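Local coordinates for protein putative gamma-glutamylcyclotransferase YkqA (Bacillus subtilis, PDB 2QIK) that probably acts as a gamma-glutamylcyclotransferase and carries two regions related to the AIG2-like family, at residues 128-133 and 189-194; 158-163 and 177-182; 165-170 and 238-243. One frame throughout, in Å; residues are numbered along the deposited sequence.

How the contacts relate
All three contacts lie within residues 128-243, away from the predicted substrate-binding residues Tyr8, Gly9, Thr10 and Leu11. Contact 1 pairs two sheet strands, and contact 2 is nested inside the loop it closes. Their centres are about 15 Å apart, and Phe131 CE2 of contact 1 lies 3.7 Å from Met179 SE of contact 2. Contacts 2 and 3 have centres about 14 Å apart and share the hairpin of strands 164-171 and 174-180. Asp182 OD1 makes a salt bridge to Arg166 NE at 2.9 Å. The centres of contacts 1 and 3 are about 23 Å apart. A citric acid molecule, probably from the crystallisation liquor, sits beside Tyr130 and Tyr133 of contact 1.

Contact 1. Residues 128-133 and 189-194; sequences IYYFAY and VLYRIP
Tyr130 and Tyr191 sit across from each other as a hydrogen-bonded pair in an antiparallel beta ladder. The ladder joins strand 128-132 to strand 185-193, which lies between 128-132 and 154-161. Strand 128-132 also bonds through its backbone to Leu230 of strand 224-234. Six backbone hydrogen bonds run from Ile128-Ile193 through Tyr130-Tyr191 to Ala132-Val189. All are nearly straight.

The tightly packed part is buried. On the face of the sheet that carries Tyr130 and Tyr191, these two side chains lie side by side and point the same way, with their CD2 atoms 3.8 Å apart. Ala132 CB meets the edge of the Tyr191 ring at CE2, 3.8 Å away, and Val189 CG1 sits over one face of that ring, toward its rim. The Tyr191 hydroxyl is bonded to Cys136 O. At the other end of this row Ile193 CG1 lies between its backbone N and carbonyl carbon (chi1 72°). This turns the chain toward Ile128, so that Ile193 CG1 is 3.6 Å from Ile128 CB, and brings Ile193 CD1 to 3.9 Å from Tyr130 CB. On the reverse face Leu190 CD1 packs against both Tyr129 CB and Phe131 CB, at 4.0 Å each.

The solvent side is also on this face, at the Tyr129-Arg192 pair, where both residues are partly exposed. The two side chains run alongside each other, with ring and guanidinium planes 89° apart. The Arg192 chain starts out extended and bends at chi3 (-66°), which brings NE to the tyrosine hydroxyl. Arg192 NH1 forms a salt bridge with Asp153, which gives the guanidinium a second hold. Arg192 NE donates to Tyr129 OH over 2.8 Å, nearly in the guanidinium plane, and NH2 adds a weak bond to the same oxygen at 3.3 Å.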
ATOM      1  N   ILE A 128      -0.099  15.214   3.630  1.00  7.72           N
ATOM      2  CA  ILE A 128      -0.240  13.817   3.370  0.50  7.40           C
ATOM      3  C   ILE A 128      -1.673  13.405   3.828  1.00  7.19           C
ATOM      4  O   ILE A 128      -2.033  13.783   4.948  1.00  8.60           O
ATOM      5  CB  ILE A 128       0.796  13.084   4.222  0.50  7.72           C
ATOM      6  CG1 ILE A 128       2.236  13.445   3.788  0.50  8.38           C
ATOM      7  CG2 ILE A 128       0.599  11.573   4.180  0.50  8.21           C
ATOM      8  CD1 ILE A 128       2.607  13.043   2.338  0.50  9.39           C
ATOM      9  N   TYR A 129      -2.403  12.619   3.023  1.00  7.69           N
ATOM     10  CA  TYR A 129      -3.655  12.014   3.476  1.00  8.52           C
ATOM     11  C   TYR A 129      -3.253  10.586   3.863  1.00  7.43           C
ATOM     12  O   TYR A 129      -2.869   9.771   3.034  1.00  8.75           O
ATOM     13  CB  TYR A 129      -4.667  12.066   2.343  1.00  9.13           C
ATOM     14  CG  TYR A 129      -5.170  13.476   2.207  1.00 10.57           C
ATOM     15  CD1 TYR A 129      -6.137  13.959   3.087  1.00 13.13           C
ATOM     16  CD2 TYR A 129      -4.630  14.357   1.296  1.00 13.42           C
ATOM     17  CE1 TYR A 129      -6.579  15.274   3.023  1.00 16.26           C
ATOM     18  CE2 TYR A 129      -5.024  15.665   1.259  1.00 15.24           C
ATOM     19  CZ  TYR A 129      -5.995  16.120   2.077  1.00 13.04           C
ATOM     20  OH  TYR A 129      -6.392  17.440   2.021  1.00 19.46           O
ATOM     21  N   TYR A 130      -3.333  10.306   5.151  1.00  6.75           N
ATOM     22  CA  TYR A 130      -2.871   9.090   5.802  1.00  6.20           C
ATOM     23  C   TYR A 130      -4.069   8.255   6.249  1.00  6.89           C
ATOM     24  O   TYR A 130      -4.895   8.701   7.054  1.00  7.57           O
ATOM     25  CB  TYR A 130      -1.970   9.404   6.992  1.00  7.39           C
ATOM     26  CG  TYR A 130      -1.655   8.202   7.859  1.00  7.06           C
ATOM     27  CD1 TYR A 130      -1.151   7.056   7.315  1.00  8.10           C
ATOM     28  CD2 TYR A 130      -1.931   8.225   9.196  1.00  7.81           C
ATOM     29  CE1 TYR A 130      -0.981   5.923   8.073  1.00  8.04           C
ATOM     30  CE2 TYR A 130      -1.734   7.101  10.006  1.00  8.73           C
ATOM     31  CZ  TYR A 130      -1.263   5.944   9.410  1.00  8.50           C
ATOM     32  OH  TYR A 130      -1.124   4.808  10.166  1.00 12.01           O
ATOM     33  N   PHE A 131      -4.154   7.031   5.707  1.00  6.50           N
ATOM     34  CA  PHE A 131      -5.268   6.093   5.998  1.00  6.34           C
ATOM     35  C   PHE A 131      -4.838   5.057   7.048  1.00  6.86           C
ATOM     36  O   PHE A 131      -3.916   4.254   6.784  1.00  7.90           O
ATOM     37  CB  PHE A 131      -5.689   5.422   4.723  1.00  8.32           C
ATOM     38  CG  PHE A 131      -6.851   4.513   4.855  1.00  8.15           C
ATOM     39  CD1 PHE A 131      -8.152   4.964   5.056  1.00 10.12           C
ATOM     40  CD2 PHE A 131      -6.692   3.141   4.758  1.00  9.22           C
ATOM     41  CE1 PHE A 131      -9.235   4.066   5.198  1.00 10.98           C
ATOM     42  CE2 PHE A 131      -7.804   2.293   4.965  1.00 11.67           C
ATOM     43  CZ  PHE A 131      -9.012   2.756   5.128  1.00 10.77           C
ATOM     44  N   ALA A 132      -5.468   5.131   8.203  1.00  7.25           N
ATOM     45  CA  ALA A 132      -5.198   4.226   9.288  1.00  7.99           C
ATOM     46  C   ALA A 132      -6.361   3.262   9.448  1.00  7.97           C
ATOM     47  O   ALA A 132      -7.522   3.692   9.512  1.00  9.42           O
ATOM     48  CB  ALA A 132      -5.087   5.069  10.624  1.00  9.16           C
ATOM     49  N   TYR A 133      -6.058   1.992   9.633  1.00  8.11           N
ATOM     50  CA  TYR A 133      -7.058   0.930   9.724  1.00  8.09           C
ATOM     51  C   TYR A 133      -6.929   0.101  10.994  1.00  8.40           C
ATOM     52  O   TYR A 133      -7.721  -0.816  11.208  1.00  9.08           O
ATOM     53  CB  TYR A 133      -7.003   0.050   8.477  1.00  8.28           C
ATOM     54  CG  TYR A 133      -5.637  -0.569   8.243  1.00  7.42           C
ATOM     55  CD1 TYR A 133      -4.748   0.024   7.402  1.00  7.47           C
ATOM     56  CD2 TYR A 133      -5.226  -1.677   8.938  1.00  8.39           C
ATOM     57  CE1 TYR A 133      -3.435  -0.493   7.228  1.00  7.83           C
ATOM     58  CE2 TYR A 133      -3.989  -2.199   8.775  1.00  8.44           C
ATOM     59  CZ  TYR A 133      -3.068  -1.602   7.943  1.00  7.61           C
ATOM     60  OH  TYR A 133      -1.858  -2.200   7.837  1.00  9.09           O
ATOM     61  N   VAL A 189      -9.769   5.329   9.147  1.00 10.32           N
ATOM     62  CA  VAL A 189      -9.828   6.796   9.399  1.00 11.07           C
ATOM     63  C   VAL A 189      -8.767   7.413   8.459  1.00 10.32           C
ATOM     64  O   VAL A 189      -7.622   6.997   8.454  1.00  9.79           O
ATOM     65  CB  VAL A 189      -9.442   7.131  10.907  1.00 14.06           C
ATOM     66  CG1 VAL A 189      -9.537   8.611  11.214  1.00 18.32           C
ATOM     67  CG2 VAL A 189     -10.240   6.302  11.904  1.00 19.09           C
ATOM     68  N   LEU A 190      -9.163   8.439   7.740  1.00  8.91           N
ATOM     69  CA  LEU A 190      -8.253   9.222   6.930  1.00  8.24           C
ATOM     70  C   LEU A 190      -7.921  10.474   7.675  1.00  8.37           C
ATOM     71  O   LEU A 190      -8.803  11.245   8.087  1.00  9.42           O
ATOM     72  CB  LEU A 190      -8.889   9.554   5.570  1.00  9.61           C
ATOM     73  CG  LEU A 190      -7.971  10.213   4.581  1.00  9.14           C
ATOM     74  CD1 LEU A 190      -6.896   9.218   4.148  1.00 10.06           C
ATOM     75  CD2 LEU A 190      -8.709  10.756   3.391  1.00 11.36           C
ATOM     76  N   TYR A 191      -6.632  10.724   7.901  1.00  7.72           N
ATOM     77  CA  TYR A 191      -6.125  11.920   8.527  1.00  7.28           C
ATOM     78  C   TYR A 191      -5.433  12.833   7.513  1.00  7.24           C
ATOM     79  O   TYR A 191      -4.779  12.357   6.589  1.00  8.57           O
ATOM     80  CB  TYR A 191      -5.064  11.600   9.549  1.00  7.96           C
ATOM     81  CG  TYR A 191      -5.436  10.772  10.755  1.00  8.08           C
ATOM     82  CD1 TYR A 191      -5.951  11.345  11.897  1.00  8.72           C
ATOM     83  CD2 TYR A 191      -5.164   9.437  10.773  1.00  8.53           C
ATOM     84  CE1 TYR A 191      -6.227  10.622  13.007  1.00  9.14           C
ATOM     85  CE2 TYR A 191      -5.449   8.649  11.913  1.00  9.15           C
ATOM     86  CZ  TYR A 191      -5.950   9.264  13.028  1.00  8.52           C
ATOM     87  OH  TYR A 191      -6.191   8.528  14.175  1.00  9.74           O
ATOM     88  N   ARG A 192      -5.591  14.146   7.648  1.00  8.07           N
ATOM     89  CA  ARG A 192      -4.760  15.119   6.916  1.00  7.67           C
ATOM     90  C   ARG A 192      -3.599  15.493   7.857  1.00  8.40           C
ATOM     91  O   ARG A 192      -3.833  16.043   8.941  1.00  9.04           O
ATOM     92  CB  ARG A 192      -5.567  16.359   6.606  1.00  8.85           C
ATOM     93  CG  ARG A 192      -4.832  17.400   5.792  1.00  8.87           C
ATOM     94  CD  ARG A 192      -5.617  18.615   5.536  1.00  9.65           C
ATOM     95  NE  ARG A 192      -6.712  18.288   4.706  1.00 16.53           N
ATOM     96  CZ  ARG A 192      -7.985  18.092   5.086  1.00 18.12           C
ATOM     97  NH1 ARG A 192      -8.357  18.263   6.351  1.00 18.57           N
ATOM     98  NH2 ARG A 192      -8.894  17.740   4.186  1.00 19.17           N
ATOM     99  N   ILE A 193      -2.384  15.143   7.459  1.00  8.27           N
ATOM    100  CA  ILE A 193      -1.205  15.365   8.300  1.00  7.43           C
ATOM    101  C   ILE A 193      -0.141  16.173   7.537  1.00  7.75           C
ATOM    102  O   ILE A 193      -0.061  16.085   6.304  1.00  8.23           O
ATOM    103  CB  ILE A 193      -0.626  14.058   8.825  1.00  8.74           C
ATOM    104  CG1 ILE A 193       0.075  13.236   7.704  1.00  8.91           C
ATOM    105  CG2 ILE A 193      -1.644  13.192   9.538  1.00  9.49           C
ATOM    106  CD1 ILE A 193       0.703  11.937   8.214  1.00 10.27           C
ATOM    107  N   PRO A 194       0.701  16.915   8.239  1.00  6.91           N
ATOM    108  CA  PRO A 194       1.815  17.532   7.587  1.00  7.61           C
ATOM    109  C   PRO A 194       2.867  16.481   7.218  1.00  7.02           C
ATOM    110  O   PRO A 194       3.025  15.486   7.891  1.00  7.94           O
ATOM    111  CB  PRO A 194       2.351  18.559   8.621  1.00  9.32           C
ATOM    112  CG  PRO A 194       1.236  18.674   9.648  1.00 12.29           C
ATOM    113  CD  PRO A 194       0.617  17.284   9.658  1.00  9.44           C
TER

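Contact 2. Residues 158-163 and 177-182; sequences AVLKGY and ADMLED
Glu181 crosses obliquely over one face of the Tyr163 ring. Its CB is 3.8 Å from Tyr163 CE2. Its CG makes a CH-pi contact 4.1 Å from the ring centroid and 19° off the normal. Glu181 CG is anti to the backbone N (chi1 -168°), and the chain stays extended beyond it, so the carboxylate reaches the hydroxyl end of the ring. The carboxylate and ring planes are 5° apart. Tyr163 OH is bonded to Glu29 OE2 and Gln30 NE2, and Glu29 N donates to Glu181 OE2. The ring's CD2 also touches Met179 CB at 4.0 Å.

The contact brings residues 160-163 against residues 179-182, where Glu181 is the centre of an inverse gamma turn. CA-H...O contacts line the backbones, with Tyr163 CA 3.2 Å from Leu180 O and Glu181 CA 3.5 Å from Gly162 O.

On the buried side Leu160 CD2 meets the bent end of the selenomethionine Met179. The Met179 chain bends at its last torsion, and both SE and CE lie 3.6 Å from Leu160 CD2.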
ATOM      1  N   ALA A 158     -13.428   6.481   6.300  1.00 12.17           N
ATOM      2  CA  ALA A 158     -13.181   6.276   4.951  1.00 14.39           C
ATOM      3  C   ALA A 158     -13.362   4.798   4.638  1.00 13.52           C
ATOM      4  O   ALA A 158     -13.014   3.904   5.410  1.00 14.72           O
ATOM      5  CB  ALA A 158     -11.726   6.770   4.636  1.00 14.75           C
ATOM      6  N   VAL A 159     -13.903   4.564   3.473  1.00 14.63           N
ATOM      7  CA  VAL A 159     -14.201   3.244   3.005  1.00 14.98           C
ATOM      8  C   VAL A 159     -13.154   2.886   1.940  1.00 14.69           C
ATOM      9  O   VAL A 159     -12.856   3.707   1.045  1.00 14.74           O
ATOM     10  CB  VAL A 159     -15.601   3.172   2.458  1.00 16.85           C
ATOM     11  CG1 VAL A 159     -15.871   1.857   1.807  1.00 18.37           C
ATOM     12  CG2 VAL A 159     -16.669   3.394   3.532  1.00 18.41           C
ATOM     13  N   LEU A 160     -12.666   1.628   2.006  1.00 13.29           N
ATOM     14  CA  LEU A 160     -11.692   1.110   1.040  1.00 13.07           C
ATOM     15  C   LEU A 160     -12.227  -0.181   0.449  1.00 12.53           C
ATOM     16  O   LEU A 160     -12.267  -1.217   1.115  1.00 13.23           O
ATOM     17  CB  LEU A 160     -10.321   0.891   1.701  1.00 12.17           C
ATOM     18  CG  LEU A 160      -9.258   0.307   0.765  1.00 11.91           C
ATOM     19  CD1 LEU A 160      -8.958   1.116  -0.501  1.00 13.58           C
ATOM     20  CD2 LEU A 160      -7.963   0.165   1.516  1.00 12.45           C
ATOM     21  N   LYS A 161     -12.557  -0.143  -0.832  1.00 15.21           N
ATOM     22  CA  LYS A 161     -13.058  -1.300  -1.566  0.50 13.06           C
ATOM     23  C   LYS A 161     -11.885  -2.178  -1.982  1.00 13.79           C
ATOM     24  O   LYS A 161     -10.866  -1.644  -2.425  1.00 14.34           O
ATOM     25  CB  LYS A 161     -13.693  -0.777  -2.866  0.50 14.50           C
ATOM     26  CG  LYS A 161     -14.849   0.223  -2.576  0.50 16.82           C
ATOM     27  CD  LYS A 161     -16.036   0.054  -3.484  0.50 22.19           C
ATOM     28  CE  LYS A 161     -17.346   0.690  -2.937  0.50 21.04           C
ATOM     29  NZ  LYS A 161     -17.574   0.469  -1.451  0.50 24.02           N
ATOM     30  N   GLY A 162     -12.005  -3.473  -1.856  1.00 12.48           N
ATOM     31  CA  GLY A 162     -11.077  -4.432  -2.362  1.00 12.01           C
ATOM     32  C   GLY A 162     -10.129  -5.081  -1.384  1.00 11.27           C
ATOM     33  O   GLY A 162      -9.325  -5.932  -1.749  1.00 11.12           O
ATOM     34  N   TYR A 163     -10.183  -4.625  -0.142  1.00  9.46           N
ATOM     35  CA  TYR A 163      -9.264  -5.041   0.929  1.00  8.39           C
ATOM     36  C   TYR A 163     -10.037  -5.485   2.141  1.00  9.06           C
ATOM     37  O   TYR A 163     -11.126  -4.946   2.398  1.00  9.90           O
ATOM     38  CB  TYR A 163      -8.377  -3.866   1.336  1.00  8.41           C
ATOM     39  CG  TYR A 163      -7.431  -3.361   0.267  1.00  8.79           C
ATOM     40  CD1 TYR A 163      -7.871  -2.566  -0.780  1.00  8.55           C
ATOM     41  CD2 TYR A 163      -6.097  -3.591   0.351  1.00  8.21           C
ATOM     42  CE1 TYR A 163      -7.036  -2.081  -1.727  1.00  9.08           C
ATOM     43  CE2 TYR A 163      -5.206  -3.080  -0.560  1.00  7.42           C
ATOM     44  CZ  TYR A 163      -5.647  -2.370  -1.611  1.00  8.20           C
ATOM     45  OH  TYR A 163      -4.785  -1.854  -2.564  1.00  9.52           O
ATOM     46  N   ALA A 177      -2.194  -5.785  12.775  1.00  8.90           N
ATOM     47  CA  ALA A 177      -3.083  -5.583  11.666  1.00  8.64           C
ATOM     48  C   ALA A 177      -2.384  -5.336  10.333  1.00  7.53           C
ATOM     49  O   ALA A 177      -1.254  -4.908  10.271  1.00  9.01           O
ATOM     50  CB  ALA A 177      -4.044  -4.489  11.943  1.00  9.40           C
ATOM     51  N   ASP A 178      -3.153  -5.523   9.305  1.00  7.72           N
ATOM     52  CA  ASP A 178      -2.755  -5.465   7.904  1.00  7.88           C
ATOM     53  C   ASP A 178      -4.015  -5.261   7.090  1.00  7.73           C
ATOM     54  O   ASP A 178      -5.113  -5.433   7.614  1.00  8.49           O
ATOM     55  CB  ASP A 178      -2.083  -6.768   7.462  1.00  8.35           C
ATOM     56  CG  ASP A 178      -1.436  -6.737   6.105  1.00  9.06           C
ATOM     57  OD1 ASP A 178      -1.028  -5.633   5.613  1.00  8.53           O
ATOM     58  OD2 ASP A 178      -1.183  -7.849   5.566  1.00  9.42           O
HETATM   59  N   MSE A 179      -3.866  -4.903   5.843  1.00  7.73           N
HETATM   60  CA  MSE A 179      -4.959  -5.038   4.883  1.00  8.54           C
HETATM   61  C   MSE A 179      -4.532  -5.906   3.725  1.00  8.78           C
HETATM   62  O   MSE A 179      -3.482  -5.698   3.144  1.00 11.73           O
HETATM   63  CB  MSE A 179      -5.428  -3.704   4.325  1.00  9.07           C
HETATM   64  CG  MSE A 179      -5.957  -2.755   5.429  1.00  9.41           C
HETATM   65 SE   MSE A 179      -6.814  -1.257   4.661  1.00 17.75          SE
HETATM   66  CE  MSE A 179      -5.310  -0.512   3.789  1.00  9.66           C
ATOM     67  N   LEU A 180      -5.310  -6.935   3.462  1.00  8.19           N
ATOM     68  CA  LEU A 180      -5.032  -7.875   2.376  1.00  8.56           C
ATOM     69  C   LEU A 180      -5.887  -7.534   1.198  1.00  8.92           C
ATOM     70  O   LEU A 180      -7.100  -7.342   1.349  1.00  9.01           O
ATOM     71  CB  LEU A 180      -5.336  -9.277   2.801  1.00 10.66           C
ATOM     72  CG  LEU A 180      -4.794 -10.433   1.953  1.00 11.78           C
ATOM     73  CD1 LEU A 180      -3.292 -10.453   2.014  1.00 14.10           C
ATOM     74  CD2 LEU A 180      -5.356 -11.774   2.422  1.00 12.65           C
ATOM     75  N   GLU A 181      -5.295  -7.430  -0.005  1.00  9.41           N
ATOM     76  CA  GLU A 181      -6.054  -7.078  -1.222  1.00  8.32           C
ATOM     77  C   GLU A 181      -6.685  -8.357  -1.764  1.00  9.37           C
ATOM     78  O   GLU A 181      -6.207  -8.970  -2.705  1.00 11.85           O
ATOM     79  CB  GLU A 181      -5.121  -6.456  -2.241  1.00  9.57           C
ATOM     80  CG  GLU A 181      -5.851  -5.805  -3.385  1.00 10.00           C
ATOM     81  CD  GLU A 181      -4.969  -5.348  -4.499  1.00  9.07           C
ATOM     82  OE1 GLU A 181      -3.742  -5.504  -4.433  1.00  9.32           O
ATOM     83  OE2 GLU A 181      -5.506  -4.745  -5.453  1.00 11.10           O
ATOM     84  N   ASP A 182      -7.798  -8.754  -1.141  1.00  9.65           N
ATOM     85  CA  ASP A 182      -8.446 -10.031  -1.379  1.00 11.03           C
ATOM     86  C   ASP A 182      -9.868  -9.922  -1.873  1.00 11.61           C
ATOM     87  O   ASP A 182     -10.590 -10.932  -1.941  1.00 13.80           O
ATOM     88  CB  ASP A 182      -8.372 -10.916  -0.129  1.00 12.14           C
ATOM     89  CG  ASP A 182      -9.139 -10.383   1.057  1.00 12.72           C
ATOM     90  OD1 ASP A 182      -9.060 -11.080   2.148  1.00 13.50           O
ATOM     91  OD2 ASP A 182      -9.856  -9.332   0.918  1.00 11.89           O
TER

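Contact 3. Residues 165-170 and 238-243; sequences TRFTLK and EAEIAP
A classic beta bulge, in which Thr168 and Leu169 both face Arg176, interrupts strand 164-171 where the loop before helix 245-258 runs along it. Glu240 of that loop grips the strand with both carboxylate oxygens. Its OE1 takes the backbone N of Phe167 on its anti side at 2.8 Å, and also accepts from His270. Its OE2 takes Arg166 NH1 on its syn side at 2.9 Å, nearly in the guanidinium plane. Phe167 N and Arg166 NH1 both lie about 33° out of the carboxylate plane. Carboxylate and guanidinium planes stand 84° apart, while the Phe167 ring is almost coplanar with the carboxylate and turns its edge to OE1. Replacing Glu240 by an alanine would probably leave the Phe167 N-H and His270 without this acceptor, and Arg166 with Asp182 but without this carboxylate. Pro243 CB packs on Phe167 CD2 at 4.2 Å.

Nearer the bulge, Glu238 N donates to Thr168 O at 2.8 Å. A water joins Phe167 O to Ala239 O. The exposed Lys170 folds back through bends at chi2, chi3 and chi4. Its NZ forms a salt bridge with Glu238 OE1 at 2.7 Å, approaching from above the carboxylate plane, 44° out of it.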
ATOM      1  N   THR A 165      -9.328  -6.045   6.391  1.00  9.35           N
ATOM      2  CA  THR A 165      -8.412  -5.886   7.534  1.00  8.85           C
ATOM      3  C   THR A 165      -8.177  -7.258   8.173  1.00  9.08           C
ATOM      4  O   THR A 165      -9.110  -7.959   8.577  1.00 10.83           O
ATOM      5  CB  THR A 165      -8.952  -4.890   8.555  1.00 10.44           C
ATOM      6  OG1 THR A 165      -9.110  -3.618   7.949  1.00  9.72           O
ATOM      7  CG2 THR A 165      -8.025  -4.719   9.739  1.00  9.37           C
ATOM      8  N   ARG A 166      -6.908  -7.651   8.208  1.00  9.71           N
ATOM      9  CA  ARG A 166      -6.522  -8.973   8.684  1.00 10.28           C
ATOM     10  C   ARG A 166      -5.275  -8.893   9.524  1.00  9.91           C
ATOM     11  O   ARG A 166      -4.525  -7.944   9.424  1.00 13.88           O
ATOM     12  CB  ARG A 166      -6.270  -9.869   7.486  1.00 10.84           C
ATOM     13  CG  ARG A 166      -7.467 -10.176   6.683  1.00 11.42           C
ATOM     14  CD  ARG A 166      -7.250 -11.347   5.765  1.00 12.53           C
ATOM     15  NE  ARG A 166      -8.386 -11.577   4.874  1.00 13.03           N
ATOM     16  CZ  ARG A 166      -9.480 -12.258   5.252  1.00 13.96           C
ATOM     17  NH1 ARG A 166      -9.550 -12.828   6.440  1.00 15.67           N
ATOM     18  NH2 ARG A 166     -10.470 -12.387   4.421  1.00 16.42           N
ATOM     19  N   PHE A 167      -5.043  -9.879  10.373  1.00  9.63           N
ATOM     20  CA  PHE A 167      -4.029  -9.822  11.413  1.00 10.08           C
ATOM     21  C   PHE A 167      -2.878 -10.753  11.021  1.00  9.92           C
ATOM     22  O   PHE A 167      -2.786 -11.873  11.511  1.00 10.99           O
ATOM     23  CB  PHE A 167      -4.675 -10.132  12.760  1.00 11.73           C
ATOM     24  CG  PHE A 167      -5.610  -9.049  13.118  1.00  9.88           C
ATOM     25  CD1 PHE A 167      -6.870  -8.939  12.564  1.00 11.34           C
ATOM     26  CD2 PHE A 167      -5.147  -8.028  13.903  1.00 11.16           C
ATOM     27  CE1 PHE A 167      -7.633  -7.796  12.796  1.00 11.57           C
ATOM     28  CE2 PHE A 167      -5.910  -6.939  14.184  1.00 11.28           C
ATOM     29  CZ  PHE A 167      -7.119  -6.792  13.600  1.00 11.61           C
ATOM     30  N   THR A 168      -2.049 -10.270  10.082  1.00 10.03           N
ATOM     31  CA  THR A 168      -1.090 -11.098   9.392  1.00 10.17           C
ATOM     32  C   THR A 168       0.361 -10.877   9.834  1.00 10.08           C
ATOM     33  O   THR A 168       1.234 -11.617   9.364  1.00 11.27           O
ATOM     34  CB  THR A 168      -1.157 -10.822   7.905  1.00  9.53           C
ATOM     35  OG1 THR A 168      -0.691  -9.504   7.690  1.00 10.07           O
ATOM     36  CG2 THR A 168      -2.535 -10.948   7.304  1.00 12.54           C
ATOM     37  N   LEU A 169       0.645  -9.898  10.681  1.00 10.17           N
ATOM     38  CA  LEU A 169       2.016  -9.695  11.192  1.00 10.71           C
ATOM     39  C   LEU A 169       2.163 -10.531  12.423  1.00 13.21           C
ATOM     40  O   LEU A 169       1.447 -10.321  13.388  1.00 15.49           O
ATOM     41  CB  LEU A 169       2.287  -8.226  11.534  1.00 10.90           C
ATOM     42  CG  LEU A 169       3.722  -7.992  11.952  1.00 11.10           C
ATOM     43  CD1 LEU A 169       4.658  -7.992  10.839  1.00 13.44           C
ATOM     44  CD2 LEU A 169       3.812  -6.652  12.697  1.00 15.72           C
ATOM     45  N   LYS A 170       3.067 -11.485  12.401  1.00 14.47           N
ATOM     46  CA  LYS A 170       3.206 -12.321  13.581  1.00 17.75           C
ATOM     47  C   LYS A 170       4.288 -11.772  14.529  1.00 17.75           C
ATOM     48  O   LYS A 170       5.433 -11.537  14.169  1.00 21.75           O
ATOM     49  CB  LYS A 170       3.381 -13.749  13.135  1.00 20.97           C
ATOM     50  CG  LYS A 170       3.569 -14.732  14.274  1.00 24.59           C
ATOM     51  CD  LYS A 170       4.994 -14.633  14.806  1.00 28.80           C
ATOM     52  CE  LYS A 170       6.104 -14.747  13.772  1.00 31.90           C
ATOM     53  NZ  LYS A 170       5.897 -16.038  13.068  1.00 36.23           N
ATOM     54  N   GLU A 238       1.579 -13.677   7.479  1.00 12.29           N
ATOM     55  CA  GLU A 238       1.389 -14.996   7.995  1.00 15.50           C
ATOM     56  C   GLU A 238      -0.102 -15.269   8.194  1.00 14.60           C
ATOM     57  O   GLU A 238      -0.933 -14.355   8.125  1.00 14.29           O
ATOM     58  CB  GLU A 238       2.236 -15.133   9.277  1.00 17.74           C
ATOM     59  CG  GLU A 238       3.718 -14.832   9.014  1.00 21.55           C
ATOM     60  CD  GLU A 238       4.920 -15.175   9.964  1.00 23.27           C
ATOM     61  OE1 GLU A 238       4.994 -16.309  10.535  1.00 34.06           O
ATOM     62  OE2 GLU A 238       5.887 -14.302   9.990  1.00 30.67           O
ATOM     63  N   ALA A 239      -0.480 -16.544   8.401  1.00 15.77           N
ATOM     64  CA  ALA A 239      -1.867 -16.865   8.771  1.00 15.54           C
ATOM     65  C   ALA A 239      -2.270 -16.071  10.001  1.00 15.10           C
ATOM     66  O   ALA A 239      -1.492 -15.815  10.889  1.00 16.36           O
ATOM     67  CB  ALA A 239      -2.114 -18.313   8.974  1.00 17.91           C
ATOM     68  N   GLU A 240      -3.542 -15.697  10.040  1.00 14.68           N
ATOM     69  CA  GLU A 240      -4.021 -14.807  11.082  1.00 13.49           C
ATOM     70  C   GLU A 240      -4.047 -15.502  12.434  1.00 14.62           C
ATOM     71  O   GLU A 240      -4.538 -16.639  12.609  1.00 15.78           O
ATOM     72  CB  GLU A 240      -5.415 -14.291  10.754  1.00 14.12           C
ATOM     73  CG  GLU A 240      -5.528 -13.449   9.509  1.00 13.60           C
ATOM     74  CD  GLU A 240      -6.897 -12.761   9.483  1.00 13.62           C
ATOM     75  OE1 GLU A 240      -7.137 -11.751  10.218  1.00 12.08           O
ATOM     76  OE2 GLU A 240      -7.835 -13.274   8.754  1.00 15.82           O
ATOM     77  N   ILE A 241      -3.590 -14.794  13.444  1.00 15.10           N
ATOM     78  CA  ILE A 241      -3.739 -15.137  14.824  1.00 15.13           C
ATOM     79  C   ILE A 241      -4.285 -13.935  15.580  1.00 14.16           C
ATOM     80  O   ILE A 241      -4.213 -12.823  15.098  1.00 14.51           O
ATOM     81  CB  ILE A 241      -2.465 -15.680  15.469  1.00 16.71           C
ATOM     82  CG1 ILE A 241      -1.403 -14.644  15.593  1.00 19.64           C
ATOM     83  CG2 ILE A 241      -1.923 -16.859  14.711  1.00 18.98           C
ATOM     84  CD1 ILE A 241      -0.163 -15.193  16.304  1.00 21.25           C
ATOM     85  N   ALA A 242      -4.799 -14.136  16.775  1.00 14.09           N
ATOM     86  CA  ALA A 242      -5.390 -13.064  17.524  1.00 13.68           C
ATOM     87  C   ALA A 242      -4.371 -11.980  17.931  1.00 13.36           C
ATOM     88  O   ALA A 242      -3.217 -12.289  18.252  1.00 13.96           O
ATOM     89  CB  ALA A 242      -6.050 -13.588  18.786  1.00 14.24           C
ATOM     90  N   PRO A 243      -4.827 -10.734  17.941  1.00 12.62           N
ATOM     91  CA  PRO A 243      -3.980  -9.671  18.448  1.00 12.92           C
ATOM     92  C   PRO A 243      -3.886  -9.725  19.997  1.00 14.55           C
ATOM     93  O   PRO A 243      -4.756 -10.302  20.674  1.00 15.06           O
ATOM     94  CB  PRO A 243      -4.731  -8.382  18.031  1.00 13.21           C
ATOM     95  CG  PRO A 243      -6.175  -8.787  17.944  1.00 12.90           C
ATOM     96  CD  PRO A 243      -6.137 -10.227  17.470  1.00 13.47           C
TER
HETATM   97  O   HOH W   1      -0.484 -13.525  12.210  1.00 26.03           O
HETATM   98  O   HOH W   2       4.910 -11.682  10.134  1.00 15.26           O
HETATM   99  O   HOH W   3       6.952 -17.549  11.263  1.00 55.15           O